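Local coordinates for uncharacterized protein (PDB 6SCE), which is a type III CRISPR defence DNA nuclease activated by cyclic oligoadenylate, which its CARF region probably senses, at residues A308-G313 against A416-E421. Numbering follows the deposited sequence.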
ATOM      1  N   ALA A 308       5.790  -0.412  14.629  1.00 26.02           N
ATOM      2  CA  ALA A 308       5.157  -0.552  15.937  1.00 27.02           C
ATOM      3  C   ALA A 308       5.793  -1.673  16.762  1.00 27.93           C
ATOM      4  O   ALA A 308       5.952  -1.547  17.982  1.00 28.62           O
ATOM      5  CB  ALA A 308       3.669  -0.780  15.785  1.00 28.02           C
ATOM      6  N   TYR A 309       6.104  -2.777  16.099  1.00 27.32           N
ATOM      7  CA  TYR A 309       6.827  -3.880  16.735  1.00 27.66           C
ATOM      8  C   TYR A 309       8.218  -3.411  17.238  1.00 27.51           C
ATOM      9  O   TYR A 309       8.589  -3.693  18.368  1.00 29.43           O
ATOM     10  CB  TYR A 309       6.968  -5.034  15.749  1.00 28.65           C
ATOM     11  CG  TYR A 309       8.011  -6.026  16.168  1.00 30.56           C
ATOM     12  CD1 TYR A 309       7.781  -6.861  17.241  1.00 34.09           C
ATOM     13  CD2 TYR A 309       9.247  -6.074  15.538  1.00 36.50           C
ATOM     14  CE1 TYR A 309       8.753  -7.750  17.663  1.00 35.98           C
ATOM     15  CE2 TYR A 309      10.221  -6.971  15.939  1.00 37.66           C
ATOM     16  CZ  TYR A 309       9.960  -7.799  17.013  1.00 38.23           C
ATOM     17  OH  TYR A 309      10.904  -8.688  17.447  1.00 40.40           O
ATOM     18  N   LEU A 310       8.964  -2.691  16.409  1.00 27.47           N
ATOM     19  CA  LEU A 310      10.300  -2.235  16.803  1.00 28.82           C
ATOM     20  C   LEU A 310      10.215  -1.276  17.991  1.00 32.74           C
ATOM     21  O   LEU A 310      11.006  -1.365  18.932  1.00 28.87           O
ATOM     22  CB  LEU A 310      11.029  -1.574  15.650  1.00 30.00           C
ATOM     23  CG  LEU A 310      11.353  -2.466  14.459  1.00 30.71           C
ATOM     24  CD1 LEU A 310      12.026  -1.640  13.386  1.00 29.82           C
ATOM     25  CD2 LEU A 310      12.202  -3.646  14.882  1.00 32.26           C
ATOM     26  N   HIS A 311       9.224  -0.391  17.963  1.00 28.43           N
ATOM     27  CA  HIS A 311       9.039   0.589  19.045  1.00 29.93           C
ATOM     28  C   HIS A 311       8.555  -0.050  20.350  1.00 33.40           C
ATOM     29  O   HIS A 311       9.129   0.197  21.429  1.00 32.38           O
ATOM     30  CB  HIS A 311       8.078   1.668  18.567  1.00 28.76           C
ATOM     31  CG  HIS A 311       7.632   2.617  19.631  1.00 32.31           C
ATOM     32  ND1 HIS A 311       8.467   3.567  20.181  1.00 31.97           N
ATOM     33  CD2 HIS A 311       6.433   2.768  20.239  1.00 33.80           C
ATOM     34  CE1 HIS A 311       7.790   4.274  21.070  1.00 33.72           C
ATOM     35  NE2 HIS A 311       6.556   3.808  21.128  1.00 34.87           N
ATOM     36  N   ALA A 312       7.515  -0.869  20.268  1.00 31.18           N
ATOM     37  CA  ALA A 312       6.813  -1.319  21.474  1.00 33.06           C
ATOM     38  C   ALA A 312       7.486  -2.515  22.140  1.00 35.64           C
ATOM     39  O   ALA A 312       7.355  -2.667  23.339  1.00 34.34           O
ATOM     40  CB  ALA A 312       5.389  -1.688  21.165  1.00 33.22           C
ATOM     41  N   GLY A 313       8.160  -3.361  21.358  1.00 34.86           N
ATOM     42  CA  GLY A 313       8.733  -4.614  21.877  1.00 35.31           C
ATOM     43  C   GLY A 313       7.723  -5.402  22.695  1.00 37.26           C
ATOM     44  O   GLY A 313       7.949  -5.689  23.861  1.00 36.17           O
ATOM     45  N   ALA A 416       8.345   9.778  18.524  1.00 28.53           N
ATOM     46  CA  ALA A 416       9.314   8.772  18.945  1.00 29.17           C
ATOM     47  C   ALA A 416      10.203   8.371  17.791  1.00 31.72           C
ATOM     48  O   ALA A 416       9.727   8.042  16.692  1.00 30.97           O
ATOM     49  CB  ALA A 416       8.630   7.548  19.538  1.00 28.34           C
ATOM     50  N   GLU A 417      11.505   8.456  18.018  1.00 32.09           N
ATOM     51  CA  GLU A 417      12.475   7.917  17.074  1.00 33.14           C
ATOM     52  C   GLU A 417      12.408   6.406  17.202  1.00 33.95           C
ATOM     53  O   GLU A 417      12.460   5.870  18.309  1.00 34.92           O
ATOM     54  CB  GLU A 417      13.880   8.398  17.448  1.00 36.66           C
ATOM     55  CG  GLU A 417      14.142   9.839  17.088  1.00 41.54           C
ATOM     56  CD  GLU A 417      14.067  10.085  15.592  1.00 45.56           C
ATOM     57  OE1 GLU A 417      14.362   9.176  14.774  1.00 56.34           O
ATOM     58  OE2 GLU A 417      13.687  11.192  15.235  1.00 53.50           O
ATOM     59  N   VAL A 418      12.275   5.732  16.072  1.00 29.85           N
ATOM     60  CA  VAL A 418      12.157   4.281  16.028  1.00 31.73           C
ATOM     61  C   VAL A 418      13.553   3.683  16.010  1.00 31.38           C
ATOM     62  O   VAL A 418      14.430   4.238  15.355  1.00 30.81           O
ATOM     63  CB  VAL A 418      11.413   3.882  14.759  1.00 29.98           C
ATOM     64  CG1 VAL A 418      11.258   2.366  14.638  1.00 30.99           C
ATOM     65  CG2 VAL A 418      10.029   4.510  14.793  1.00 34.54           C
ATOM     66  N   PRO A 419      13.767   2.557  16.705  1.00 32.40           N
ATOM     67  CA  PRO A 419      15.102   1.928  16.611  1.00 32.96           C
ATOM     68  C   PRO A 419      15.241   1.144  15.299  1.00 32.67           C
ATOM     69  O   PRO A 419      15.317  -0.079  15.292  1.00 32.63           O
ATOM     70  CB  PRO A 419      15.164   1.011  17.828  1.00 36.04           C
ATOM     71  CG  PRO A 419      13.758   0.837  18.300  1.00 37.25           C
ATOM     72  CD  PRO A 419      12.912   1.945  17.727  1.00 33.58           C
ATOM     73  N   TRP A 420      15.324   1.865  14.200  1.00 32.27           N
ATOM     74  CA  TRP A 420      15.297   1.236  12.890  1.00 33.89           C
ATOM     75  C   TRP A 420      16.511   0.344  12.687  1.00 37.38           C
ATOM     76  O   TRP A 420      16.446  -0.594  11.898  1.00 37.23           O
ATOM     77  CB  TRP A 420      15.317   2.278  11.793  1.00 34.87           C
ATOM     78  CG  TRP A 420      14.059   3.092  11.658  1.00 33.19           C
ATOM     79  CD1 TRP A 420      13.945   4.432  11.792  1.00 33.73           C
ATOM     80  CD2 TRP A 420      12.776   2.609  11.269  1.00 32.97           C
ATOM     81  NE1 TRP A 420      12.644   4.820  11.539  1.00 36.39           N
ATOM     82  CE2 TRP A 420      11.918   3.716  11.193  1.00 33.96           C
ATOM     83  CE3 TRP A 420      12.269   1.341  10.972  1.00 35.34           C
ATOM     84  CZ2 TRP A 420      10.568   3.597  10.858  1.00 35.27           C
ATOM     85  CZ3 TRP A 420      10.915   1.232  10.612  1.00 35.84           C
ATOM     86  CH2 TRP A 420      10.103   2.351  10.562  1.00 33.18           C
ATOM     87  N   GLU A 421      17.602   0.635  13.397  1.00 35.30           N
ATOM     88  CA  GLU A 421      18.825  -0.172  13.298  1.00 40.84           C
ATOM     89  C   GLU A 421      18.607  -1.624  13.709  1.00 41.70           C
ATOM     90  O   GLU A 421      19.399  -2.488  13.361  1.00 42.80           O
ATOM     91  CB  GLU A 421      20.000   0.463  14.081  1.00 42.61           C
ATOM     92  CG  GLU A 421      19.883   0.407  15.601  1.00 44.75           C
ATOM     93  CD  GLU A 421      18.908   1.425  16.182  1.00 48.46           C
ATOM     94  OE1 GLU A 421      18.340   2.248  15.425  1.00 46.38           O
ATOM     95  OE2 GLU A 421      18.704   1.408  17.411  1.00 54.01           O
TER
HETATM   96  O   HOH W   1      11.132   3.883  19.794  1.00 35.05           O
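A single water joins His-311 to the backbone of Glu-417, and no direct hydrogen bond links residues 308-313 to 416-421. It sits at the edge of the imidazole, in the ring plane, 2.7 Å from His-311 ND1, and donates to Glu-417 O at 2.8 Å. The imidazole reaches it because CG of His-311 stands anti to the backbone N (chi1 171°); CE1 of the same ring also comes obliquely to 3.7 Å from CB of Ala-416. Beside this water bridge, Leu-310, one residue earlier on the helix, makes the main apolar contact. Its CB lies 4.1 Å from CG1 of Val-418. Its CD1 reaches CE3 of Trp-420 at 3.8 Å, the two side chains crossing at about a right angle. On the backbone, Leu-310 O touches CG of Pro-419 at 3.6 Å. Pro-419 centres an inverse gamma turn, closed by a weak bond from Trp-420 N to Val-418 O; Val-418 CG1 rests over the centre of one indole face. Trp-420 NE1 is held by the carbonyl O of Asp-406. The nearest atom of the contact is about 6 Å from the bound nucleic acid. Helix 303-312 flanks a Rossmann-like sheet, consistent with a CARF domain, and its C-terminal end packs here against the exit from edge strand 415-417, beside strand 407-410, whose Leu-408 touches both His-311 and Val-418.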